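Local coordinates for protein chitooligosaccharide oxidase (Gibberella zeae, PDB 6Y0R) that oxidises the C1 hydroxyl of chitooligosaccharides to the corresponding lactone, reducing molecular oxygen to hydrogen peroxide with a bicovalently bound FAD, at residues Thr394-Arg399 against Gly442-Tyr447; Val157-His162 against Gly176-Leu181. One frame throughout, in Å; residues are numbered along the deposited sequence.

Contact 1 of 2, residues Thr394-Arg399 against Gly442-Tyr447; sequences TAYVHR and GMYANY. With FAD (flavin-adenine dinucleotide), chain B.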
ATOM      1  N   THR A 394     -14.498   1.419  -8.043  1.00 17.92           N
ATOM      2  CA  THR A 394     -13.873   2.187  -6.950  1.00 17.20           C
ATOM      3  C   THR A 394     -12.833   3.096  -7.618  1.00 16.93           C
ATOM      4  O   THR A 394     -12.565   2.884  -8.799  1.00 17.04           O
ATOM      5  CB  THR A 394     -13.178   1.284  -5.925  1.00 17.93           C
ATOM      6  OG1 THR A 394     -12.125   0.553  -6.555  1.00 16.85           O
ATOM      7  CG2 THR A 394     -14.133   0.312  -5.249  1.00 19.82           C
ATOM      8  N   ALA A 395     -12.256   4.025  -6.875  1.00 17.92           N
ATOM      9  CA  ALA A 395     -11.146   4.853  -7.413  1.00 17.60           C
ATOM     10  C   ALA A 395      -9.952   3.963  -7.774  1.00 18.02           C
ATOM     11  O   ALA A 395      -9.165   4.346  -8.652  1.00 15.17           O
ATOM     12  CB  ALA A 395     -10.780   5.902  -6.405  1.00 17.65           C
ATOM     13  N   TYR A 396      -9.800   2.773  -7.179  1.00 16.15           N
ATOM     14  CA  TYR A 396      -8.698   1.831  -7.495  1.00 17.29           C
ATOM     15  C   TYR A 396      -8.930   1.263  -8.904  1.00 18.12           C
ATOM     16  O   TYR A 396      -9.900   0.481  -9.158  1.00 17.93           O
ATOM     17  CB  TYR A 396      -8.612   0.711  -6.456  1.00 16.98           C
ATOM     18  CG  TYR A 396      -7.438  -0.194  -6.673  1.00 18.30           C
ATOM     19  CD1 TYR A 396      -7.501  -1.272  -7.538  1.00 18.18           C
ATOM     20  CD2 TYR A 396      -6.246   0.068  -6.027  1.00 20.54           C
ATOM     21  CE1 TYR A 396      -6.406  -2.087  -7.751  1.00 21.48           C
ATOM     22  CE2 TYR A 396      -5.139  -0.731  -6.237  1.00 23.12           C
ATOM     23  CZ  TYR A 396      -5.220  -1.811  -7.099  1.00 27.01           C
ATOM     24  OH  TYR A 396      -4.132  -2.617  -7.288  1.00 38.08           O
ATOM     25  N   VAL A 397      -8.090   1.647  -9.848  1.00 17.18           N
ATOM     26  CA  VAL A 397      -8.382   1.393 -11.274  1.00 16.80           C
ATOM     27  C   VAL A 397      -7.836   0.047 -11.754  1.00 16.93           C
ATOM     28  O   VAL A 397      -8.353  -0.459 -12.758  1.00 18.33           O
ATOM     29  CB  VAL A 397      -7.883   2.563 -12.125  1.00 16.42           C
ATOM     30  CG1 VAL A 397      -6.387   2.497 -12.365  1.00 15.78           C
ATOM     31  CG2 VAL A 397      -8.634   2.636 -13.454  1.00 18.70           C
ATOM     32  N   HIS A 398      -6.788  -0.509 -11.147  1.00 15.40           N
ATOM     33  CA  HIS A 398      -5.984  -1.604 -11.744  1.00 16.05           C
ATOM     34  C   HIS A 398      -6.664  -2.957 -11.483  1.00 18.07           C
ATOM     35  O   HIS A 398      -6.068  -3.848 -10.836  1.00 18.06           O
ATOM     36  CB  HIS A 398      -4.532  -1.518 -11.253  1.00 18.59           C
ATOM     37  CG  HIS A 398      -3.856  -0.250 -11.644  1.00 18.45           C
ATOM     38  ND1 HIS A 398      -3.833   0.210 -12.959  1.00 20.93           N
ATOM     39  CD2 HIS A 398      -3.110   0.625 -10.915  1.00 20.02           C
ATOM     40  CE1 HIS A 398      -3.167   1.365 -12.968  1.00 20.92           C
ATOM     41  NE2 HIS A 398      -2.725   1.631 -11.757  1.00 19.46           N
ATOM     42  N   ARG A 399      -7.895  -3.083 -11.954  1.00 18.45           N
ATOM     43  CA  ARG A 399      -8.710  -4.318 -11.784  1.00 17.88           C
ATOM     44  C   ARG A 399      -8.555  -5.246 -12.993  1.00 20.92           C
ATOM     45  O   ARG A 399      -9.006  -6.432 -12.919  1.00 22.58           O
ATOM     46  CB  ARG A 399     -10.172  -3.893 -11.670  1.00 16.41           C
ATOM     47  CG  ARG A 399     -10.474  -2.954 -10.519  1.00 16.54           C
ATOM     48  CD  ARG A 399     -10.275  -3.587  -9.150  1.00 16.18           C
ATOM     49  NE  ARG A 399     -10.800  -2.796  -8.052  1.00 15.92           N
ATOM     50  CZ  ARG A 399     -10.815  -3.160  -6.799  1.00 17.15           C
ATOM     51  NH1 ARG A 399     -11.359  -2.364  -5.902  1.00 17.38           N
ATOM     52  NH2 ARG A 399     -10.357  -4.362  -6.476  1.00 16.63           N
ATOM     53  N   GLY A 442      -0.051   0.649 -15.471  1.00 18.99           N
ATOM     54  CA  GLY A 442       0.198   1.800 -14.595  1.00 16.21           C
ATOM     55  C   GLY A 442       1.097   1.436 -13.438  1.00 17.01           C
ATOM     56  O   GLY A 442       1.928   0.526 -13.558  1.00 16.68           O
ATOM     57  N   MET A 443       0.904   2.151 -12.346  1.00 16.10           N
ATOM     58  CA  MET A 443       1.663   2.006 -11.096  1.00 15.82           C
ATOM     59  C   MET A 443       0.676   2.009  -9.930  1.00 15.72           C
ATOM     60  O   MET A 443      -0.500   2.371 -10.091  1.00 16.70           O
ATOM     61  CB  MET A 443       2.668   3.141 -10.963  1.00 18.40           C
ATOM     62  CG  MET A 443       3.710   3.085 -11.981  1.00 16.06           C
ATOM     63  SD  MET A 443       4.859   4.497 -11.621  1.00 21.75           S
ATOM     64  CE  MET A 443       6.246   3.961 -12.630  1.00 21.85           C
ATOM     65  N   TYR A 444       1.133   1.491  -8.785  1.00 16.17           N
ATOM     66  CA  TYR A 444       0.355   1.310  -7.519  1.00 15.94           C
ATOM     67  C   TYR A 444       0.681   2.484  -6.563  1.00 16.22           C
ATOM     68  O   TYR A 444       1.851   2.551  -6.105  1.00 15.29           O
ATOM     69  CB  TYR A 444       0.673  -0.086  -6.955  1.00 16.78           C
ATOM     70  CG  TYR A 444       0.079  -0.494  -5.614  1.00 14.79           C
ATOM     71  CD1 TYR A 444      -1.226  -0.188  -5.273  1.00 16.37           C
ATOM     72  CD2 TYR A 444       0.799  -1.244  -4.695  1.00 14.84           C
ATOM     73  CE1 TYR A 444      -1.776  -0.569  -4.056  1.00 15.69           C
ATOM     74  CE2 TYR A 444       0.267  -1.640  -3.475  1.00 14.70           C
ATOM     75  CZ  TYR A 444      -1.035  -1.298  -3.147  1.00 16.45           C
ATOM     76  OH  TYR A 444      -1.602  -1.645  -1.944  1.00 15.56           O
ATOM     77  N   ALA A 445      -0.295   3.347  -6.211  1.00 17.68           N
ATOM     78  CA  ALA A 445      -0.118   4.513  -5.322  1.00 18.59           C
ATOM     79  C   ALA A 445       0.449   4.080  -3.974  1.00 18.33           C
ATOM     80  O   ALA A 445       1.072   4.931  -3.315  1.00 18.86           O
ATOM     81  CB  ALA A 445      -1.424   5.245  -5.149  1.00 19.80           C
ATOM     82  N   ASN A 446       0.310   2.812  -3.556  1.00 16.98           N
ATOM     83  CA  ASN A 446       0.940   2.356  -2.281  1.00 16.77           C
ATOM     84  C   ASN A 446       2.439   2.098  -2.470  1.00 15.32           C
ATOM     85  O   ASN A 446       3.131   1.963  -1.464  1.00 16.96           O
ATOM     86  CB  ASN A 446       0.258   1.168  -1.587  1.00 17.39           C
ATOM     87  CG  ASN A 446      -0.818   1.594  -0.607  1.00 18.39           C
ATOM     88  OD1 ASN A 446      -0.828   2.739  -0.138  1.00 20.01           O
ATOM     89  ND2 ASN A 446      -1.812   0.728  -0.462  1.00 21.05           N
ATOM     90  N   TYR A 447       2.921   2.039  -3.715  1.00 16.07           N
ATOM     91  CA  TYR A 447       4.362   1.891  -4.029  1.00 16.40           C
ATOM     92  C   TYR A 447       4.753   3.042  -4.935  1.00 16.74           C
ATOM     93  O   TYR A 447       5.149   2.837  -6.085  1.00 17.74           O
ATOM     94  CB  TYR A 447       4.668   0.574  -4.741  1.00 18.13           C
ATOM     95  CG  TYR A 447       4.358  -0.689  -3.979  1.00 20.10           C
ATOM     96  CD1 TYR A 447       4.382  -0.733  -2.600  1.00 19.98           C
ATOM     97  CD2 TYR A 447       4.122  -1.865  -4.661  1.00 23.31           C
ATOM     98  CE1 TYR A 447       4.117  -1.908  -1.914  1.00 21.94           C
ATOM     99  CE2 TYR A 447       3.847  -3.046  -3.985  1.00 22.85           C
ATOM    100  CZ  TYR A 447       3.838  -3.062  -2.607  1.00 23.28           C
ATOM    101  OH  TYR A 447       3.587  -4.192  -1.852  1.00 26.54           O
TER
HETATM  102  PA  FAD B 501       1.373   7.485   5.517  1.00 15.29           P
HETATM  103  O1A FAD B 501       2.698   7.927   5.046  1.00 14.49           O
HETATM  104  O2A FAD B 501       0.889   7.886   6.853  1.00 15.95           O
HETATM  105  O5B FAD B 501       0.246   7.891   4.468  1.00 15.10           O
HETATM  106  C5B FAD B 501       0.255   7.419   3.120  1.00 15.34           C
HETATM  107  C4B FAD B 501      -0.614   8.322   2.265  1.00 15.19           C
HETATM  108  O4B FAD B 501      -1.988   8.243   2.722  1.00 14.90           O
HETATM  109  C3B FAD B 501      -0.299   9.832   2.284  1.00 15.69           C
HETATM  110  O3B FAD B 501      -0.724  10.457   1.065  1.00 16.54           O
HETATM  111  C2B FAD B 501      -1.163  10.328   3.435  1.00 15.29           C
HETATM  112  O2B FAD B 501      -1.415  11.735   3.427  1.00 16.92           O
HETATM  113  C1B FAD B 501      -2.405   9.505   3.230  1.00 15.21           C
HETATM  114  N9A FAD B 501      -3.190   9.278   4.433  1.00 16.02           N
HETATM  115  C8A FAD B 501      -2.813   8.521   5.512  1.00 17.98           C
HETATM  116  N7A FAD B 501      -3.737   8.500   6.464  1.00 16.51           N
HETATM  117  C5A FAD B 501      -4.764   9.298   5.971  1.00 16.67           C
HETATM  118  C6A FAD B 501      -6.009   9.676   6.506  1.00 18.16           C
HETATM  119  N6A FAD B 501      -6.429   9.227   7.692  1.00 16.83           N
HETATM  120  N1A FAD B 501      -6.801  10.514   5.780  1.00 17.47           N
HETATM  121  C2A FAD B 501      -6.318  10.950   4.600  1.00 19.80           C
HETATM  122  N3A FAD B 501      -5.172  10.641   3.984  1.00 18.07           N
HETATM  123  C4A FAD B 501      -4.424   9.804   4.728  1.00 17.24           C
HETATM  124  N1  FAD B 501       1.579  -2.182   0.771  1.00 15.81           N
HETATM  125  C2  FAD B 501       0.810  -3.218   0.405  1.00 16.63           C
HETATM  126  O2  FAD B 501      -0.218  -3.037  -0.345  1.00 15.60           O
HETATM  127  N3  FAD B 501       1.101  -4.470   0.866  1.00 16.96           N
HETATM  128  C4  FAD B 501       2.172  -4.751   1.699  1.00 18.66           C
HETATM  129  O4  FAD B 501       2.376  -5.911   2.095  1.00 19.77           O
HETATM  130  C4X FAD B 501       2.994  -3.673   2.109  1.00 19.26           C
HETATM  131  N5  FAD B 501       4.000  -3.899   2.957  1.00 20.21           N
HETATM  132  C5X FAD B 501       4.690  -2.809   3.439  1.00 18.99           C
HETATM  133  C6  FAD B 501       5.716  -3.009   4.401  1.00 18.63           C
HETATM  134  C7  FAD B 501       6.448  -1.941   4.892  1.00 17.73           C
HETATM  135  C7M FAD B 501       7.561  -2.164   5.897  1.00 18.86           C
HETATM  136  C8  FAD B 501       6.121  -0.588   4.466  1.00 16.24           C
HETATM  137  C8M FAD B 501       6.789   0.644   5.043  1.00 17.24           C
HETATM  138  C9  FAD B 501       5.129  -0.416   3.478  1.00 18.27           C
HETATM  139  C9A FAD B 501       4.415  -1.504   2.956  1.00 17.85           C
HETATM  140  N10 FAD B 501       3.399  -1.309   2.005  1.00 17.13           N
HETATM  141  C10 FAD B 501       2.622  -2.389   1.570  1.00 17.39           C
HETATM  142  C1' FAD B 501       3.098   0.017   1.456  1.00 16.50           C
HETATM  143  C2' FAD B 501       1.984   0.706   2.248  1.00 16.12           C
HETATM  144  O2' FAD B 501       0.709   0.157   1.911  1.00 14.90           O
HETATM  145  C3' FAD B 501       2.024   2.176   1.916  1.00 17.02           C
HETATM  146  O3' FAD B 501       3.330   2.642   2.323  1.00 15.69           O
HETATM  147  C4' FAD B 501       0.898   2.913   2.644  1.00 18.13           C
HETATM  148  O4' FAD B 501       0.496   4.098   1.933  1.00 19.36           O
HETATM  149  C5' FAD B 501       1.355   3.269   4.029  1.00 15.21           C
HETATM  150  O5' FAD B 501       0.266   3.786   4.816  1.00 15.69           O
HETATM  151  P   FAD B 501       0.636   4.634   6.103  1.00 14.90           P
HETATM  152  O1P FAD B 501      -0.623   5.051   6.766  1.00 15.18           O
HETATM  153  O2P FAD B 501       1.661   3.957   6.937  1.00 15.29           O
HETATM  154  O3P FAD B 501       1.424   5.877   5.424  1.00 15.28           O
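Tyr396 and Tyr444 both carry CG trans to the backbone N (chi1 -175° and 176°), which extends their rings until CE2 of Tyr396 lies 4.0 Å from CE1 of Tyr444. The Tyr444 atom arrives near the plane of the Tyr396 ring, at its edge, so the pair is apolar packing and not a face-to-face stack. The second junction depends on His398, whose CG stands opposite the carbonyl carbon and sends the imidazole across to Gly442 and Met443. His398 NE2 lies 2.9 Å from Met443 O, but an angle of 123° at the hydrogen makes this bond weak; the stronger partner of NE2 is Met460 O, on helix 454-462. CE1 of His398 also lies 3.8 Å from CA of Gly442, while Val397 CG1 covers one imidazole face.

On the far side of Tyr444 the geometry turns polar. Its hydroxyl is held by three bonds: it donates to FAD O2 at an OH to O2 distance of 2.5 Å, and it accepts from Gly167 N and from Asn446 ND2, the last at 2.8 Å to Tyr444 OH and within the amide plane. FAD O2 also sits in the plane of the Tyr444 ring, at its edge. A hydroxyl donated to O2 may draw charge onto the C2 carbonyl of the flavin. Asn446 OD1 accepts a hydrogen bond from FAD O4' at 2.8 Å, so one amide grips both the tyrosine and the ribityl chain. A type I turn, with Tyr447 N 2.7 Å from Tyr444 O, presents these groups together and lays a Tyr447 face against Tyr444 CD2. The arrangement belongs to the flavin pocket of a berberine-bridge-enzyme-like oxidase, its C-terminal family region reaching the pyrimidine end of the isoalloxazine and the ribityl chain.

Contact 2 of 2, residues Val157-His162 against Gly176-Leu181; sequences VGLGGH and GLTLDL. With FAD (flavin-adenine dinucleotide), chain B.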
ATOM      1  N   VAL A 157       2.732  -0.755   9.212  1.00 17.05           N
ATOM      2  CA  VAL A 157       2.035   0.080   8.205  1.00 16.56           C
ATOM      3  C   VAL A 157       0.756   0.630   8.821  1.00 16.28           C
ATOM      4  O   VAL A 157       0.045  -0.070   9.531  1.00 16.13           O
ATOM      5  CB  VAL A 157       1.753  -0.732   6.932  1.00 15.77           C
ATOM      6  CG1 VAL A 157       0.690  -0.093   6.058  1.00 16.74           C
ATOM      7  CG2 VAL A 157       3.032  -0.972   6.188  1.00 18.42           C
ATOM      8  N   GLY A 158       0.448   1.891   8.534  1.00 15.11           N
ATOM      9  CA  GLY A 158      -0.821   2.439   9.010  1.00 14.59           C
ATOM     10  C   GLY A 158      -1.986   1.925   8.197  1.00 15.86           C
ATOM     11  O   GLY A 158      -1.881   1.882   6.973  1.00 15.59           O
ATOM     12  N   LEU A 159      -3.079   1.708   8.809  1.00 16.07           N
ATOM     13  CA  LEU A 159      -4.241   1.264   8.021  1.00 15.87           C
ATOM     14  C   LEU A 159      -4.753   2.464   7.217  1.00 16.74           C
ATOM     15  O   LEU A 159      -5.190   2.265   6.063  1.00 17.68           O
ATOM     16  CB  LEU A 159      -5.316   0.816   9.006  1.00 18.65           C
ATOM     17  CG  LEU A 159      -6.670   0.364   8.498  1.00 23.40           C
ATOM     18  CD1 LEU A 159      -6.607  -0.878   7.626  1.00 26.80           C
ATOM     19  CD2 LEU A 159      -7.860   0.533   9.375  1.00 21.12           C
ATOM     20  N   GLY A 160      -4.650   3.629   7.595  1.00 16.65           N
ATOM     21  CA  GLY A 160      -5.062   4.804   6.801  1.00 16.33           C
ATOM     22  C   GLY A 160      -4.447   4.816   5.417  1.00 15.29           C
ATOM     23  O   GLY A 160      -5.208   4.690   4.421  1.00 17.03           O
ATOM     24  N   GLY A 161      -3.136   4.951   5.306  1.00 15.76           N
ATOM     25  CA  GLY A 161      -2.551   5.053   3.974  1.00 15.51           C
ATOM     26  C   GLY A 161      -2.816   3.785   3.189  1.00 14.94           C
ATOM     27  O   GLY A 161      -3.054   3.836   1.988  1.00 16.75           O
ATOM     28  N   HIS A 162      -2.748   2.636   3.853  1.00 15.27           N
ATOM     29  CA  HIS A 162      -2.833   1.322   3.186  1.00 14.82           C
ATOM     30  C   HIS A 162      -4.184   1.163   2.515  1.00 14.49           C
ATOM     31  O   HIS A 162      -4.248   0.882   1.325  1.00 15.85           O
ATOM     32  CB  HIS A 162      -2.649   0.242   4.277  1.00 14.31           C
ATOM     33  CG  HIS A 162      -2.325  -1.112   3.758  1.00 15.11           C
ATOM     34  ND1 HIS A 162      -3.133  -2.223   3.963  1.00 18.63           N
ATOM     35  CD2 HIS A 162      -1.225  -1.536   3.115  1.00 13.62           C
ATOM     36  CE1 HIS A 162      -2.489  -3.276   3.447  1.00 14.26           C
ATOM     37  NE2 HIS A 162      -1.334  -2.885   2.934  1.00 19.56           N
ATOM     38  N   GLY A 176      -9.868  -9.817  -1.513  1.00 17.22           N
ATOM     39  CA  GLY A 176      -9.704  -8.527  -2.191  1.00 16.48           C
ATOM     40  C   GLY A 176      -8.627  -7.675  -1.574  1.00 16.66           C
ATOM     41  O   GLY A 176      -7.941  -8.122  -0.629  1.00 17.97           O
ATOM     42  N   LEU A 177      -8.581  -6.425  -2.016  1.00 16.22           N
ATOM     43  CA  LEU A 177      -7.752  -5.398  -1.378  1.00 16.89           C
ATOM     44  C   LEU A 177      -8.409  -4.998  -0.078  1.00 17.36           C
ATOM     45  O   LEU A 177      -9.612  -5.277   0.136  1.00 18.11           O
ATOM     46  CB  LEU A 177      -7.627  -4.167  -2.286  1.00 19.16           C
ATOM     47  CG  LEU A 177      -7.082  -4.436  -3.680  1.00 21.69           C
ATOM     48  CD1 LEU A 177      -7.320  -3.236  -4.607  1.00 26.46           C
ATOM     49  CD2 LEU A 177      -5.625  -4.819  -3.616  1.00 22.68           C
ATOM     50  N   THR A 178      -7.671  -4.349   0.797  1.00 15.21           N
ATOM     51  CA  THR A 178      -8.241  -3.914   2.081  1.00 17.40           C
ATOM     52  C   THR A 178      -9.513  -3.118   1.777  1.00 18.81           C
ATOM     53  O   THR A 178     -10.545  -3.274   2.460  1.00 17.67           O
ATOM     54  CB  THR A 178      -7.253  -3.126   2.940  1.00 18.08           C
ATOM     55  OG1 THR A 178      -6.006  -3.765   2.952  1.00 16.24           O
ATOM     56  CG2 THR A 178      -7.712  -2.990   4.369  1.00 17.33           C
ATOM     57  N   LEU A 179      -9.468  -2.249   0.777  1.00 17.11           N
ATOM     58  CA  LEU A 179     -10.623  -1.352   0.529  1.00 16.08           C
ATOM     59  C   LEU A 179     -11.836  -2.097  -0.027  1.00 17.65           C
ATOM     60  O   LEU A 179     -12.939  -1.514   0.012  1.00 19.49           O
ATOM     61  CB  LEU A 179     -10.215  -0.188  -0.376  1.00 18.09           C
ATOM     62  CG  LEU A 179      -9.603  -0.525  -1.728  1.00 18.85           C
ATOM     63  CD1 LEU A 179     -10.650  -1.040  -2.705  1.00 20.08           C
ATOM     64  CD2 LEU A 179      -8.932   0.723  -2.294  1.00 20.29           C
ATOM     65  N   ASP A 180     -11.683  -3.347  -0.466  1.00 17.70           N
ATOM     66  CA  ASP A 180     -12.817  -4.155  -1.004  1.00 17.27           C
ATOM     67  C   ASP A 180     -13.742  -4.552   0.140  1.00 17.92           C
ATOM     68  O   ASP A 180     -14.906  -4.905  -0.174  1.00 20.79           O
ATOM     69  CB  ASP A 180     -12.349  -5.294  -1.893  1.00 18.16           C
ATOM     70  CG  ASP A 180     -11.762  -4.790  -3.225  1.00 19.24           C
ATOM     71  OD1 ASP A 180     -12.402  -3.889  -3.841  1.00 20.18           O
ATOM     72  OD2 ASP A 180     -10.703  -5.319  -3.669  1.00 18.88           O
ATOM     73  N   LEU A 181     -13.316  -4.480   1.397  1.00 18.12           N
ATOM     74  CA  LEU A 181     -14.253  -4.853   2.496  1.00 21.79           C
ATOM     75  C   LEU A 181     -14.694  -3.615   3.256  1.00 20.21           C
ATOM     76  O   LEU A 181     -15.370  -3.735   4.281  1.00 20.35           O
ATOM     77  CB  LEU A 181     -13.560  -5.868   3.406  1.00 26.23           C
ATOM     78  CG  LEU A 181     -13.433  -7.274   2.796  1.00 35.19           C
ATOM     79  CD1 LEU A 181     -12.769  -8.230   3.768  1.00 39.48           C
ATOM     80  CD2 LEU A 181     -14.777  -7.810   2.353  1.00 38.35           C
TER
HETATM   81  PA  FAD B 501       1.373   7.485   5.517  1.00 15.29           P
HETATM   82  O1A FAD B 501       2.698   7.927   5.046  1.00 14.49           O
HETATM   83  O2A FAD B 501       0.889   7.886   6.853  1.00 15.95           O
HETATM   84  O5B FAD B 501       0.246   7.891   4.468  1.00 15.10           O
HETATM   85  C5B FAD B 501       0.255   7.419   3.120  1.00 15.34           C
HETATM   86  C4B FAD B 501      -0.614   8.322   2.265  1.00 15.19           C
HETATM   87  O4B FAD B 501      -1.988   8.243   2.722  1.00 14.90           O
HETATM   88  C3B FAD B 501      -0.299   9.832   2.284  1.00 15.69           C
HETATM   89  O3B FAD B 501      -0.724  10.457   1.065  1.00 16.54           O
HETATM   90  C2B FAD B 501      -1.163  10.328   3.435  1.00 15.29           C
HETATM   91  O2B FAD B 501      -1.415  11.735   3.427  1.00 16.92           O
HETATM   92  C1B FAD B 501      -2.405   9.505   3.230  1.00 15.21           C
HETATM   93  N9A FAD B 501      -3.190   9.278   4.433  1.00 16.02           N
HETATM   94  C8A FAD B 501      -2.813   8.521   5.512  1.00 17.98           C
HETATM   95  N7A FAD B 501      -3.737   8.500   6.464  1.00 16.51           N
HETATM   96  C5A FAD B 501      -4.764   9.298   5.971  1.00 16.67           C
HETATM   97  C6A FAD B 501      -6.009   9.676   6.506  1.00 18.16           C
HETATM   98  N6A FAD B 501      -6.429   9.227   7.692  1.00 16.83           N
HETATM   99  N1A FAD B 501      -6.801  10.514   5.780  1.00 17.47           N
HETATM  100  C2A FAD B 501      -6.318  10.950   4.600  1.00 19.80           C
HETATM  101  N3A FAD B 501      -5.172  10.641   3.984  1.00 18.07           N
HETATM  102  C4A FAD B 501      -4.424   9.804   4.728  1.00 17.24           C
HETATM  103  N1  FAD B 501       1.579  -2.182   0.771  1.00 15.81           N
HETATM  104  C2  FAD B 501       0.810  -3.218   0.405  1.00 16.63           C
HETATM  105  O2  FAD B 501      -0.218  -3.037  -0.345  1.00 15.60           O
HETATM  106  N3  FAD B 501       1.101  -4.470   0.866  1.00 16.96           N
HETATM  107  C4  FAD B 501       2.172  -4.751   1.699  1.00 18.66           C
HETATM  108  O4  FAD B 501       2.376  -5.911   2.095  1.00 19.77           O
HETATM  109  C4X FAD B 501       2.994  -3.673   2.109  1.00 19.26           C
HETATM  110  N5  FAD B 501       4.000  -3.899   2.957  1.00 20.21           N
HETATM  111  C5X FAD B 501       4.690  -2.809   3.439  1.00 18.99           C
HETATM  112  C6  FAD B 501       5.716  -3.009   4.401  1.00 18.63           C
HETATM  113  C7  FAD B 501       6.448  -1.941   4.892  1.00 17.73           C
HETATM  114  C7M FAD B 501       7.561  -2.164   5.897  1.00 18.86           C
HETATM  115  C8  FAD B 501       6.121  -0.588   4.466  1.00 16.24           C
HETATM  116  C8M FAD B 501       6.789   0.644   5.043  1.00 17.24           C
HETATM  117  C9  FAD B 501       5.129  -0.416   3.478  1.00 18.27           C
HETATM  118  C9A FAD B 501       4.415  -1.504   2.956  1.00 17.85           C
HETATM  119  N10 FAD B 501       3.399  -1.309   2.005  1.00 17.13           N
HETATM  120  C10 FAD B 501       2.622  -2.389   1.570  1.00 17.39           C
HETATM  121  C1' FAD B 501       3.098   0.017   1.456  1.00 16.50           C
HETATM  122  C2' FAD B 501       1.984   0.706   2.248  1.00 16.12           C
HETATM  123  O2' FAD B 501       0.709   0.157   1.911  1.00 14.90           O
HETATM  124  C3' FAD B 501       2.024   2.176   1.916  1.00 17.02           C
HETATM  125  O3' FAD B 501       3.330   2.642   2.323  1.00 15.69           O
HETATM  126  C4' FAD B 501       0.898   2.913   2.644  1.00 18.13           C
HETATM  127  O4' FAD B 501       0.496   4.098   1.933  1.00 19.36           O
HETATM  128  C5' FAD B 501       1.355   3.269   4.029  1.00 15.21           C
HETATM  129  O5' FAD B 501       0.266   3.786   4.816  1.00 15.69           O
HETATM  130  P   FAD B 501       0.636   4.634   6.103  1.00 14.90           P
HETATM  131  O1P FAD B 501      -0.623   5.051   6.766  1.00 15.18           O
HETATM  132  O2P FAD B 501       1.661   3.957   6.937  1.00 15.29           O
HETATM  133  O3P FAD B 501       1.424   5.877   5.424  1.00 15.28           O
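This is a small, buried side-chain contact inside the FAD-binding domain, joining the first turn of helix 159-165 to the 3-10 segment 178-181 that precedes strand 182-188. Thr178 is its hub, meeting two residues of the helix with its two side-chain branches. CG2 takes the apolar one: Leu159, extended by a trans chi1 of 177°, brings CD1 to 4.0 Å from Thr178 CG2. Phe224 of strand 218-228 packs against both residues. The OG1 branch points to His162, whose side chain crosses that of Thr178 at about a right angle. OG1 lies 3.4 Å from the imidazole atom modelled as ND1, although the ring is probably turned over in the model; the stronger partner of OG1 is Ala150 O, with a weak bond to Gly167 O besides. His162 stands between Thr178 and the flavin, with FAD N3 in the plane of its ring, at the edge.

The start of the helix binds the flavin-side phosphate of the pyrophosphate, the anion-binding arrangement of a glycine-rich helix start in this PCMH-type domain. The N-H of Gly158, the N-cap, points to FAD O2P (N to O2P 2.9 Å, 158° at the hydrogen). That of Gly161 reaches FAD O1P at the same N-to-O distance, slightly more bent. The helix end may offset part of the negative charge of this phosphate. With no CB on Gly158, Gly160 or Gly161, the backbone can lie close against the cofactor. Val157 adds an apolar touch, CG2 to FAD C9 at 3.5 Å.

Across the contact, Gly176 leaves helix 172-175 with a positive phi. The following turn is pinned by Asp180, whose OD2 accepts a hydrogen bond from Leu177 N, 2.9 Å away, on its anti side and somewhat out of the carboxylate plane.

How the contacts relate
From the N terminus, contact 2 comes first: Val157-His162 is rejoined after 13 residues by Gly176-Leu181, closing a short loop, about half helix, within the FAD-binding domain. Contact 1 opens much later, at Thr394-Arg399, and closes over 42 residues that include strand 403-411 and helix 420-433. The two loops run in series, neither nested nor crossing. In space, their centres are about 12 Å apart and they meet directly: Arg399 NH1 forms a salt bridge with Asp180 OD1 at 2.8 Å, and Asn446 ND2 probably bonds to His162 O. Tyr396 also packs on Leu177. The bonds between the two contacts thus tie the FAD-binding domain to the C-terminal part of the chain, around one shared flavin.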